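Local coordinates for ALDH21) (Physcomitrella patens subsp. patens, PDB 5MZ5), which oxidises succinic semialdehyde with NADP(+) as cofactor, as a member of the aldehyde dehydrogenase family, at residues Val49-Val58 / Ala68-Asp77; Val103-Arg114 / Ile223-Leu234. All blocks are in the same frame, centred on the assembly; numbering follows the deposited sequence.

Contact 1: residues Val49-Val58 / Ala68-Asp77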
loop_
_atom_site.group_PDB
_atom_site.type_symbol
_atom_site.label_atom_id
_atom_site.label_comp_id
_atom_site.label_asym_id
_atom_site.label_seq_id
_atom_site.Cartn_x
_atom_site.Cartn_y
_atom_site.Cartn_z
ATOM N N VAL A 49 -22.118 24.685 -28.180
ATOM C CA VAL A 49 -22.050 25.861 -29.045
ATOM C C VAL A 49 -21.939 25.434 -30.510
ATOM O O VAL A 49 -21.461 24.329 -30.800
ATOM C CB VAL A 49 -20.977 26.934 -28.654
ATOM C CG1 VAL A 49 -21.197 27.489 -27.246
ATOM C CG2 VAL A 49 -19.559 26.410 -28.809
ATOM N N ASP A 50 -22.413 26.312 -31.424
ATOM C CA ASP A 50 -22.314 26.172 -32.877
ATOM C C ASP A 50 -22.248 27.568 -33.513
ATOM O O ASP A 50 -21.152 28.060 -33.761
ATOM C CB ASP A 50 -23.392 25.234 -33.485
ATOM C CG ASP A 50 -24.829 25.693 -33.339
ATOM O OD1 ASP A 50 -25.441 25.408 -32.276
ATOM O OD2 ASP A 50 -25.346 26.330 -34.288
ATOM N N GLY A 51 -23.403 28.215 -33.663
ATOM C CA GLY A 51 -23.568 29.556 -34.212
ATOM C C GLY A 51 -22.899 29.832 -35.542
ATOM O O GLY A 51 -22.957 29.014 -36.470
ATOM N N ASP A 52 -22.217 30.994 -35.600
ATOM C CA ASP A 52 -21.515 31.567 -36.757
ATOM C C ASP A 52 -20.169 30.904 -37.114
ATOM O O ASP A 52 -19.400 31.467 -37.907
ATOM C CB ASP A 52 -21.322 33.087 -36.525
ATOM C CG ASP A 52 -20.272 33.494 -35.483
ATOM O OD1 ASP A 52 -20.005 32.690 -34.541
ATOM O OD2 ASP A 52 -19.744 34.627 -35.586
ATOM N N ARG A 53 -19.884 29.727 -36.544
ATOM C CA ARG A 53 -18.625 29.017 -36.762
ATOM C C ARG A 53 -18.560 28.236 -38.066
ATOM O O ARG A 53 -19.585 27.815 -38.607
ATOM C CB ARG A 53 -18.287 28.096 -35.568
ATOM C CG ARG A 53 -17.941 28.858 -34.302
ATOM C CD ARG A 53 -17.933 27.952 -33.098
ATOM N NE ARG A 53 -17.662 28.711 -31.880
ATOM C CZ ARG A 53 -18.589 29.287 -31.119
ATOM N NH1 ARG A 53 -19.877 29.185 -31.434
ATOM N NH2 ARG A 53 -18.237 29.973 -30.042
ATOM N N LYS A 54 -17.320 28.029 -38.544
ATOM C CA LYS A 54 -16.987 27.236 -39.711
ATOM C C LYS A 54 -17.216 25.756 -39.411
ATOM O O LYS A 54 -17.148 25.333 -38.253
ATOM C CB LYS A 54 -15.530 27.523 -40.114
ATOM C CG LYS A 54 -15.388 28.529 -41.282
ATOM C CD LYS A 54 -15.943 29.943 -41.016
ATOM C CE LYS A 54 -16.486 30.592 -42.267
ATOM N NZ LYS A 54 -17.544 31.584 -41.953
ATOM N N TRP A 55 -17.517 24.974 -40.443
ATOM C CA TRP A 55 -17.811 23.559 -40.264
ATOM C C TRP A 55 -16.655 22.658 -40.595
ATOM O O TRP A 55 -15.920 22.904 -41.540
ATOM C CB TRP A 55 -19.035 23.139 -41.086
ATOM C CG TRP A 55 -20.325 23.783 -40.670
ATOM C CD1 TRP A 55 -21.013 24.745 -41.349
ATOM C CD2 TRP A 55 -21.092 23.499 -39.488
ATOM N NE1 TRP A 55 -22.169 25.068 -40.676
ATOM C CE2 TRP A 55 -22.235 24.327 -39.520
ATOM C CE3 TRP A 55 -20.945 22.594 -38.423
ATOM C CZ2 TRP A 55 -23.234 24.268 -38.536
ATOM C CZ3 TRP A 55 -21.925 22.548 -37.441
ATOM C CH2 TRP A 55 -23.037 23.399 -37.485
ATOM N N LEU A 56 -16.498 21.610 -39.799
ATOM C CA LEU A 56 -15.539 20.538 -40.018
ATOM C C LEU A 56 -16.365 19.340 -40.518
ATOM O O LEU A 56 -17.354 18.954 -39.868
ATOM C CB LEU A 56 -14.800 20.178 -38.706
ATOM C CG LEU A 56 -13.866 18.947 -38.734
ATOM C CD1 LEU A 56 -12.602 19.197 -39.610
ATOM C CD2 LEU A 56 -13.468 18.529 -37.315
ATOM N N ASP A 57 -15.962 18.758 -41.663
ATOM C CA ASP A 57 -16.650 17.598 -42.248
ATOM C C ASP A 57 -16.138 16.313 -41.638
ATOM O O ASP A 57 -14.931 16.117 -41.546
ATOM C CB ASP A 57 -16.424 17.538 -43.767
ATOM C CG ASP A 57 -17.165 18.566 -44.604
ATOM O OD1 ASP A 57 -18.106 19.194 -44.078
ATOM O OD2 ASP A 57 -16.853 18.678 -45.817
ATOM N N VAL A 58 -17.050 15.430 -41.229
ATOM C CA VAL A 58 -16.698 14.117 -40.697
ATOM C C VAL A 58 -17.273 13.073 -41.643
ATOM O O VAL A 58 -18.497 12.992 -41.830
ATOM C CB VAL A 58 -17.076 13.869 -39.216
ATOM C CG1 VAL A 58 -16.621 12.473 -38.760
ATOM C CG2 VAL A 58 -16.487 14.951 -38.312
ATOM N N ALA A 68 -21.438 13.803 -40.935
ATOM C CA ALA A 68 -21.546 14.756 -39.848
ATOM C C ALA A 68 -20.807 16.061 -40.118
ATOM O O ALA A 68 -19.825 16.080 -40.862
ATOM C CB ALA A 68 -21.053 14.115 -38.550
ATOM N N LYS A 69 -21.300 17.152 -39.508
ATOM C CA LYS A 69 -20.743 18.508 -39.567
ATOM C C LYS A 69 -20.530 18.957 -38.136
ATOM O O LYS A 69 -21.444 18.870 -37.305
ATOM C CB LYS A 69 -21.675 19.471 -40.309
ATOM C CG LYS A 69 -21.653 19.274 -41.811
ATOM C CD LYS A 69 -22.664 20.159 -42.473
ATOM C CE LYS A 69 -22.012 21.179 -43.364
ATOM N NZ LYS A 69 -22.960 22.268 -43.720
ATOM N N VAL A 70 -19.293 19.350 -37.822
ATOM C CA VAL A 70 -18.895 19.754 -36.460
ATOM C C VAL A 70 -18.422 21.209 -36.478
ATOM O O VAL A 70 -17.569 21.535 -37.304
ATOM C CB VAL A 70 -17.762 18.821 -35.933
ATOM C CG1 VAL A 70 -17.285 19.255 -34.566
ATOM C CG2 VAL A 70 -18.192 17.369 -35.915
ATOM N N PRO A 71 -18.909 22.094 -35.578
ATOM C CA PRO A 71 -18.371 23.462 -35.538
ATOM C C PRO A 71 -16.873 23.465 -35.230
ATOM O O PRO A 71 -16.391 22.643 -34.448
ATOM C CB PRO A 71 -19.141 24.117 -34.380
ATOM C CG PRO A 71 -20.336 23.268 -34.164
ATOM C CD PRO A 71 -19.888 21.885 -34.490
ATOM N N GLN A 72 -16.132 24.353 -35.890
ATOM C CA GLN A 72 -14.702 24.485 -35.648
ATOM C C GLN A 72 -14.488 25.648 -34.692
ATOM O O GLN A 72 -14.989 26.746 -34.942
ATOM C CB GLN A 72 -13.906 24.661 -36.949
ATOM C CG GLN A 72 -12.408 24.493 -36.722
ATOM C CD GLN A 72 -11.643 24.427 -38.008
ATOM O OE1 GLN A 72 -11.337 25.449 -38.635
ATOM N NE2 GLN A 72 -11.258 23.219 -38.388
ATOM N N ALA A 73 -13.773 25.393 -33.580
ATOM C CA ALA A 73 -13.498 26.410 -32.565
ATOM C C ALA A 73 -12.506 27.446 -33.066
ATOM O O ALA A 73 -11.547 27.112 -33.764
ATOM C CB ALA A 73 -12.976 25.759 -31.285
ATOM N N THR A 74 -12.743 28.708 -32.715
ATOM C CA THR A 74 -11.821 29.789 -33.079
ATOM C C THR A 74 -10.758 29.880 -31.973
ATOM O O THR A 74 -10.882 29.225 -30.933
ATOM C CB THR A 74 -12.565 31.124 -33.246
ATOM O OG1 THR A 74 -13.111 31.521 -31.988
ATOM C CG2 THR A 74 -13.658 31.080 -34.337
ATOM N N HIS A 75 -9.750 30.724 -32.184
ATOM C CA HIS A 75 -8.694 31.011 -31.219
ATOM C C HIS A 75 -9.305 31.582 -29.920
ATOM O O HIS A 75 -8.861 31.220 -28.831
ATOM C CB HIS A 75 -7.707 32.005 -31.830
ATOM C CG HIS A 75 -6.502 32.236 -30.984
ATOM N ND1 HIS A 75 -6.496 33.195 -29.973
ATOM C CD2 HIS A 75 -5.300 31.615 -31.012
ATOM C CE1 HIS A 75 -5.300 33.110 -29.409
ATOM N NE2 HIS A 75 -4.544 32.172 -30.001
ATOM N N LYS A 76 -10.319 32.470 -30.055
ATOM C CA LYS A 76 -11.018 33.083 -28.937
ATOM C C LYS A 76 -11.745 32.018 -28.105
ATOM O O LYS A 76 -11.706 32.104 -26.877
ATOM C CB LYS A 76 -11.978 34.187 -29.404
ATOM C CG LYS A 76 -12.387 35.130 -28.277
ATOM C CD LYS A 76 -13.850 35.548 -28.390
ATOM C CE LYS A 76 -14.238 36.616 -27.396
ATOM N NZ LYS A 76 -14.306 36.089 -26.010
ATOM N N ASP A 77 -12.360 31.000 -28.769
ATOM C CA ASP A 77 -13.031 29.884 -28.102
ATOM C C ASP A 77 -12.049 29.113 -27.223
ATOM O O ASP A 77 -12.364 28.839 -26.062
ATOM C CB ASP A 77 -13.685 28.926 -29.119
ATOM C CG ASP A 77 -14.843 29.503 -29.909
ATOM O OD1 ASP A 77 -15.563 30.383 -29.364
ATOM O OD2 ASP A 77 -15.045 29.065 -31.062
HETATM O O HOH W 1 -15.073 28.556 -36.919
#
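Val-58 and Val-70 meet through their CG2 methyls, 3.8 Å apart, and with Ala-68 they make the close-packed side of this strand pair. Small and branched apolar residues suit that face, because Leu-219 of helix 219-229 lies against all three. Across the sheet the character changes: Lys-69 sits on the more exposed face, its chain bent at chi3 (116°) to bring NZ over the Trp-55 indole in a cation-pi contact, 4.2 Å from the centroid of the five-membered ring. The six-membered end of the indole instead reaches the proline ring, Trp-55 CZ3 lying 3.6 Å from Pro-71 CD. Strands 55-59 and 66-71 form an antiparallel beta hairpin, Leu-56 and Val-70 exchanging both backbone hydrogen bonds. Beyond the Trp-55/Pro-71 pair, a water bridges Lys-54 N and Gln-72 O, and a type II' turn spans Asp-50 to Arg-53. The extended chain of Arg-53 grips Asp-77 side-on, Arg-53 NE to Asp-77 OD2 and Arg-53 NH2 to Asp-77 OD1, both 2.8 Å and nearly straight, with the flat groups 33° apart. Thr-74 N reaches that OD2 from the face opposite Arg-53 NE; Asp-77 N returns a weak bond to Thr-74 OG1, a capping box starting helix 75-94.

Contact 2: residues Val103-Arg114 / Ile223-Leu234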
loop_
_atom_site.group_PDB
_atom_site.type_symbol
_atom_site.label_atom_id
_atom_site.label_comp_id
_atom_site.label_asym_id
_atom_site.label_seq_id
_atom_site.Cartn_x
_atom_site.Cartn_y
_atom_site.Cartn_z
ATOM N N VAL A 103 -20.708 11.805 -10.907
ATOM C CA VAL A 103 -20.502 12.255 -12.298
ATOM C C VAL A 103 -20.150 11.022 -13.160
ATOM O O VAL A 103 -20.792 10.777 -14.186
ATOM C CB VAL A 103 -19.399 13.356 -12.449
ATOM C CG1 VAL A 103 -19.142 13.690 -13.923
ATOM C CG2 VAL A 103 -19.737 14.615 -11.654
ATOM N N LEU A 104 -19.133 10.260 -12.721
ATOM C CA LEU A 104 -18.632 9.086 -13.435
ATOM C C LEU A 104 -19.673 7.976 -13.571
ATOM O O LEU A 104 -19.734 7.330 -14.614
ATOM C CB LEU A 104 -17.323 8.582 -12.786
ATOM C CG LEU A 104 -16.160 9.561 -12.831
ATOM C CD1 LEU A 104 -15.175 9.308 -11.738
ATOM C CD2 LEU A 104 -15.495 9.584 -14.213
ATOM N N GLU A 105 -20.517 7.788 -12.543
ATOM C CA GLU A 105 -21.586 6.789 -12.564
ATOM C C GLU A 105 -22.698 7.200 -13.524
ATOM O O GLU A 105 -23.315 6.331 -14.150
ATOM C CB GLU A 105 -22.151 6.535 -11.158
ATOM C CG GLU A 105 -21.180 5.791 -10.258
ATOM C CD GLU A 105 -21.710 5.495 -8.868
ATOM O OE1 GLU A 105 -22.337 6.384 -8.245
ATOM O OE2 GLU A 105 -21.478 4.364 -8.392
ATOM N N LYS A 106 -22.952 8.519 -13.637
ATOM C CA LYS A 106 -23.948 9.058 -14.558
ATOM C C LYS A 106 -23.474 8.884 -16.007
ATOM O O LYS A 106 -24.290 8.631 -16.878
ATOM C CB LYS A 106 -24.289 10.521 -14.234
ATOM C CG LYS A 106 -25.248 10.652 -13.066
ATOM C CD LYS A 106 -25.494 12.114 -12.708
ATOM C CE LYS A 106 -26.390 12.235 -11.496
ATOM N NZ LYS A 106 -27.053 13.567 -11.425
ATOM N N VAL A 107 -22.143 8.966 -16.247
ATOM C CA VAL A 107 -21.550 8.737 -17.569
ATOM C C VAL A 107 -21.739 7.239 -17.928
ATOM O O VAL A 107 -22.180 6.943 -19.033
ATOM C CB VAL A 107 -20.051 9.182 -17.655
ATOM C CG1 VAL A 107 -19.438 8.822 -19.010
ATOM C CG2 VAL A 107 -19.906 10.671 -17.389
ATOM N N VAL A 108 -21.447 6.325 -16.974
ATOM C CA VAL A 108 -21.621 4.868 -17.126
ATOM C C VAL A 108 -23.078 4.542 -17.555
ATOM O O VAL A 108 -23.269 3.842 -18.556
ATOM C CB VAL A 108 -21.188 4.098 -15.844
ATOM C CG1 VAL A 108 -21.649 2.639 -15.865
ATOM C CG2 VAL A 108 -19.680 4.181 -15.634
ATOM N N ALA A 109 -24.075 5.121 -16.846
ATOM C CA ALA A 109 -25.509 4.946 -17.099
ATOM C C ALA A 109 -25.932 5.445 -18.486
ATOM O O ALA A 109 -26.693 4.758 -19.175
ATOM C CB ALA A 109 -26.335 5.630 -16.011
ATOM N N GLU A 110 -25.409 6.605 -18.909
ATOM C CA GLU A 110 -25.703 7.170 -20.230
ATOM C C GLU A 110 -25.048 6.383 -21.373
ATOM O O GLU A 110 -25.673 6.235 -22.423
ATOM C CB GLU A 110 -25.361 8.656 -20.291
ATOM C CG GLU A 110 -26.578 9.563 -20.174
ATOM C CD GLU A 110 -27.396 9.708 -21.447
ATOM O OE1 GLU A 110 -26.948 10.437 -22.361
ATOM O OE2 GLU A 110 -28.496 9.113 -21.522
ATOM N N LEU A 111 -23.818 5.852 -21.161
ATOM C CA LEU A 111 -23.134 5.004 -22.150
ATOM C C LEU A 111 -23.898 3.695 -22.385
ATOM O O LEU A 111 -24.025 3.261 -23.523
ATOM C CB LEU A 111 -21.680 4.708 -21.764
ATOM C CG LEU A 111 -20.692 5.878 -21.769
ATOM C CD1 LEU A 111 -19.448 5.536 -20.978
ATOM C CD2 LEU A 111 -20.318 6.298 -23.175
ATOM N N LYS A 112 -24.441 3.093 -21.313
ATOM C CA LYS A 112 -25.228 1.859 -21.400
ATOM C C LYS A 112 -26.535 2.090 -22.161
ATOM O O LYS A 112 -26.934 1.255 -22.970
ATOM C CB LYS A 112 -25.526 1.311 -19.996
ATOM C CG LYS A 112 -24.313 0.712 -19.310
ATOM C CD LYS A 112 -24.656 0.273 -17.905
ATOM C CE LYS A 112 -23.485 -0.403 -17.221
ATOM N NZ LYS A 112 -23.728 -0.564 -15.767
ATOM N N ASN A 113 -27.180 3.237 -21.901
ATOM C CA ASN A 113 -28.448 3.668 -22.469
ATOM C C ASN A 113 -28.357 3.983 -23.966
ATOM O O ASN A 113 -29.303 3.728 -24.708
ATOM C CB ASN A 113 -28.944 4.895 -21.693
ATOM C CG ASN A 113 -30.413 5.161 -21.848
ATOM O OD1 ASN A 113 -31.264 4.355 -21.451
ATOM N ND2 ASN A 113 -30.740 6.312 -22.413
ATOM N N ARG A 114 -27.223 4.554 -24.397
ATOM C CA ARG A 114 -26.970 4.945 -25.782
ATOM C C ARG A 114 -25.948 4.005 -26.461
ATOM O O ARG A 114 -25.380 4.377 -27.476
ATOM C CB ARG A 114 -26.468 6.409 -25.818
ATOM C CG ARG A 114 -27.501 7.443 -25.349
ATOM C CD ARG A 114 -26.919 8.843 -25.312
ATOM N NE ARG A 114 -26.687 9.393 -26.647
ATOM C CZ ARG A 114 -26.175 10.594 -26.890
ATOM N NH1 ARG A 114 -25.827 11.394 -25.885
ATOM N NH2 ARG A 114 -25.990 11.002 -28.138
ATOM N N ILE A 223 -20.017 13.140 -28.005
ATOM C CA ILE A 223 -21.065 12.381 -27.328
ATOM C C ILE A 223 -20.758 12.401 -25.826
ATOM O O ILE A 223 -21.673 12.659 -25.045
ATOM C CB ILE A 223 -21.267 10.944 -27.917
ATOM C CG1 ILE A 223 -21.886 11.009 -29.343
ATOM C CG2 ILE A 223 -22.139 10.072 -27.000
ATOM C CD1 ILE A 223 -21.809 9.630 -30.184
ATOM N N LEU A 224 -19.467 12.237 -25.427
ATOM C CA LEU A 224 -19.091 12.332 -24.002
ATOM C C LEU A 224 -19.426 13.734 -23.462
ATOM O O LEU A 224 -19.971 13.836 -22.369
ATOM C CB LEU A 224 -17.630 11.939 -23.690
ATOM C CG LEU A 224 -17.300 10.434 -23.696
ATOM C CD1 LEU A 224 -15.783 10.200 -23.594
ATOM C CD2 LEU A 224 -18.036 9.663 -22.567
ATOM N N GLY A 225 -19.208 14.754 -24.299
ATOM C CA GLY A 225 -19.519 16.158 -24.047
ATOM C C GLY A 225 -20.993 16.390 -23.802
ATOM O O GLY A 225 -21.338 17.085 -22.849
ATOM N N GLU A 226 -21.880 15.747 -24.614
ATOM C CA GLU A 226 -23.340 15.823 -24.471
ATOM C C GLU A 226 -23.754 15.231 -23.127
ATOM O O GLU A 226 -24.589 15.807 -22.417
ATOM C CB GLU A 226 -24.054 15.040 -25.582
ATOM C CG GLU A 226 -23.998 15.642 -26.970
ATOM C CD GLU A 226 -24.463 14.706 -28.074
ATOM O OE1 GLU A 226 -23.961 14.857 -29.211
ATOM O OE2 GLU A 226 -25.308 13.818 -27.809
ATOM N N ILE A 227 -23.178 14.063 -22.798
ATOM C CA ILE A 227 -23.427 13.352 -21.547
ATOM C C ILE A 227 -22.994 14.241 -20.363
ATOM O O ILE A 227 -23.788 14.476 -19.467
ATOM C CB ILE A 227 -22.713 11.968 -21.560
ATOM C CG1 ILE A 227 -23.370 11.019 -22.592
ATOM C CG2 ILE A 227 -22.641 11.353 -20.146
ATOM C CD1 ILE A 227 -22.533 9.819 -23.013
ATOM N N LEU A 228 -21.766 14.783 -20.414
ATOM C CA LEU A 228 -21.192 15.615 -19.364
ATOM C C LEU A 228 -21.951 16.899 -19.118
ATOM O O LEU A 228 -22.089 17.305 -17.971
ATOM C CB LEU A 228 -19.702 15.898 -19.643
ATOM C CG LEU A 228 -18.740 14.726 -19.509
ATOM C CD1 LEU A 228 -17.347 15.155 -19.877
ATOM C CD2 LEU A 228 -18.772 14.131 -18.101
ATOM N N HIS A 229 -22.467 17.519 -20.194
ATOM C CA HIS A 229 -23.251 18.750 -20.163
ATOM C C HIS A 229 -24.510 18.627 -19.290
ATOM O O HIS A 229 -24.876 19.585 -18.626
ATOM C CB HIS A 229 -23.609 19.180 -21.608
ATOM C CG HIS A 229 -24.668 20.237 -21.684
ATOM N ND1 HIS A 229 -24.456 21.520 -21.172
ATOM C CD2 HIS A 229 -25.933 20.160 -22.158
ATOM C CE1 HIS A 229 -25.593 22.173 -21.358
ATOM N NE2 HIS A 229 -26.508 21.402 -21.953
ATOM N N LYS A 230 -25.160 17.451 -19.283
ATOM C CA LYS A 230 -26.380 17.184 -18.518
ATOM C C LYS A 230 -26.109 16.836 -17.042
ATOM O O LYS A 230 -27.062 16.647 -16.291
ATOM C CB LYS A 230 -27.192 16.054 -19.194
ATOM C CG LYS A 230 -27.690 16.381 -20.613
ATOM C CD LYS A 230 -28.327 15.149 -21.323
ATOM C CE LYS A 230 -27.336 14.110 -21.828
ATOM N NZ LYS A 230 -27.961 13.097 -22.721
ATOM N N ILE A 231 -24.826 16.758 -16.615
ATOM C CA ILE A 231 -24.495 16.387 -15.233
ATOM C C ILE A 231 -24.289 17.644 -14.363
ATOM O O ILE A 231 -23.271 18.333 -14.465
ATOM C CB ILE A 231 -23.330 15.358 -15.155
ATOM C CG1 ILE A 231 -23.687 14.080 -15.958
ATOM C CG2 ILE A 231 -22.984 15.028 -13.688
ATOM C CD1 ILE A 231 -22.521 13.151 -16.254
ATOM N N GLU A 232 -25.279 17.897 -13.489
ATOM C CA GLU A 232 -25.379 19.039 -12.577
ATOM C C GLU A 232 -24.252 19.111 -11.538
ATOM O O GLU A 232 -23.838 20.219 -11.202
ATOM C CB GLU A 232 -26.769 19.098 -11.906
ATOM C CG GLU A 232 -27.172 17.840 -11.134
ATOM C CD GLU A 232 -27.986 16.788 -11.874
ATOM O OE1 GLU A 232 -27.546 16.314 -12.949
ATOM O OE2 GLU A 232 -29.053 16.405 -11.346
ATOM N N GLU A 233 -23.755 17.944 -11.046
ATOM C CA GLU A 233 -22.659 17.829 -10.066
ATOM C C GLU A 233 -21.343 18.406 -10.598
ATOM O O GLU A 233 -20.505 18.845 -9.810
ATOM C CB GLU A 233 -22.406 16.357 -9.682
ATOM C CG GLU A 233 -23.443 15.729 -8.768
ATOM C CD GLU A 233 -24.568 14.975 -9.447
ATOM O OE1 GLU A 233 -24.902 15.298 -10.610
ATOM O OE2 GLU A 233 -25.146 14.081 -8.789
ATOM N N LEU A 234 -21.153 18.379 -11.924
ATOM C CA LEU A 234 -19.935 18.866 -12.551
ATOM C C LEU A 234 -19.948 20.393 -12.672
ATOM O O LEU A 234 -20.835 20.929 -13.326
ATOM C CB LEU A 234 -19.722 18.155 -13.903
ATOM C CG LEU A 234 -18.296 18.087 -14.450
ATOM C CD1 LEU A 234 -17.343 17.354 -13.483
ATOM C CD2 LEU A 234 -18.295 17.427 -15.814
#
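Val-107 fits among the side chains of helix 219-229 and the turn after it: its CG1 meets Leu-224 CD2 at 3.9 Å, while CG2 touches Leu-228 CD2 at 3.7 Å and packs on Ile-227 and Ile-231. With CG1 anti to the backbone N (chi1 175°), the two methyls spread over different neighbours, a task for which a beta-branched residue is well shaped. Val-103 continues the apolar seam, its CG2 3.9 Å from Ile-231 CG2, and Leu-111 extends it toward Leu-224 and Ile-227. The helical segments 103-113 and 223-229 cross at 125° with their axes 9.9 Å apart, joining helix 97-113 to helix 219-229, which connects strands 209-212 and 239-241 of the Rossmann-type sheet.

Salt bridges flank the seam in two networks. At one end the extended chain of Lys-106 passes Ile-231 and delivers NZ to the syn lone pair of Glu-233 OE1 at 2.9 Å, with a weak second bond to Glu-232 OE1. At the other, Arg-114 NH1 and NH2 converge end-on on Glu-226 OE2, NH2 at 2.9 Å, while Ile-223 CG2 lies over one guanidinium face. Glu-110 joins this network: its OE1 takes Lys-230 NZ at 2.9 Å, from 57° above the carboxylate plane, and makes a long pair with Arg-114 NH1. Two cations and two carboxylates so linked probably keep all four charged and tie the segments together.

Overall arrangement
Contact 1 closes before contact 2 opens: the hairpin of strands 55-59 and 66-71 is followed by helix 75-94, and helix 97-113, which carries one side of contact 2, comes next. Their centres are 23 Å apart, and the nearest atoms come to about 8 Å without touching. Helix 219-229 joins them in space, its beginning packing on the hairpin through Leu-219 and Leu-222 and its later turns on helix 97-113. Strand 38-44, from the hairpin's own sheet, also touches this helix at Glu-226. Ser-215, an NADP(+)-binding residue, lies near Leu-56 of contact 1; contact 2 probably also ties an N-terminal element to the cofactor-binding region, since helix 219-229 belongs with the sheet carrying NADP(+)-binding residues.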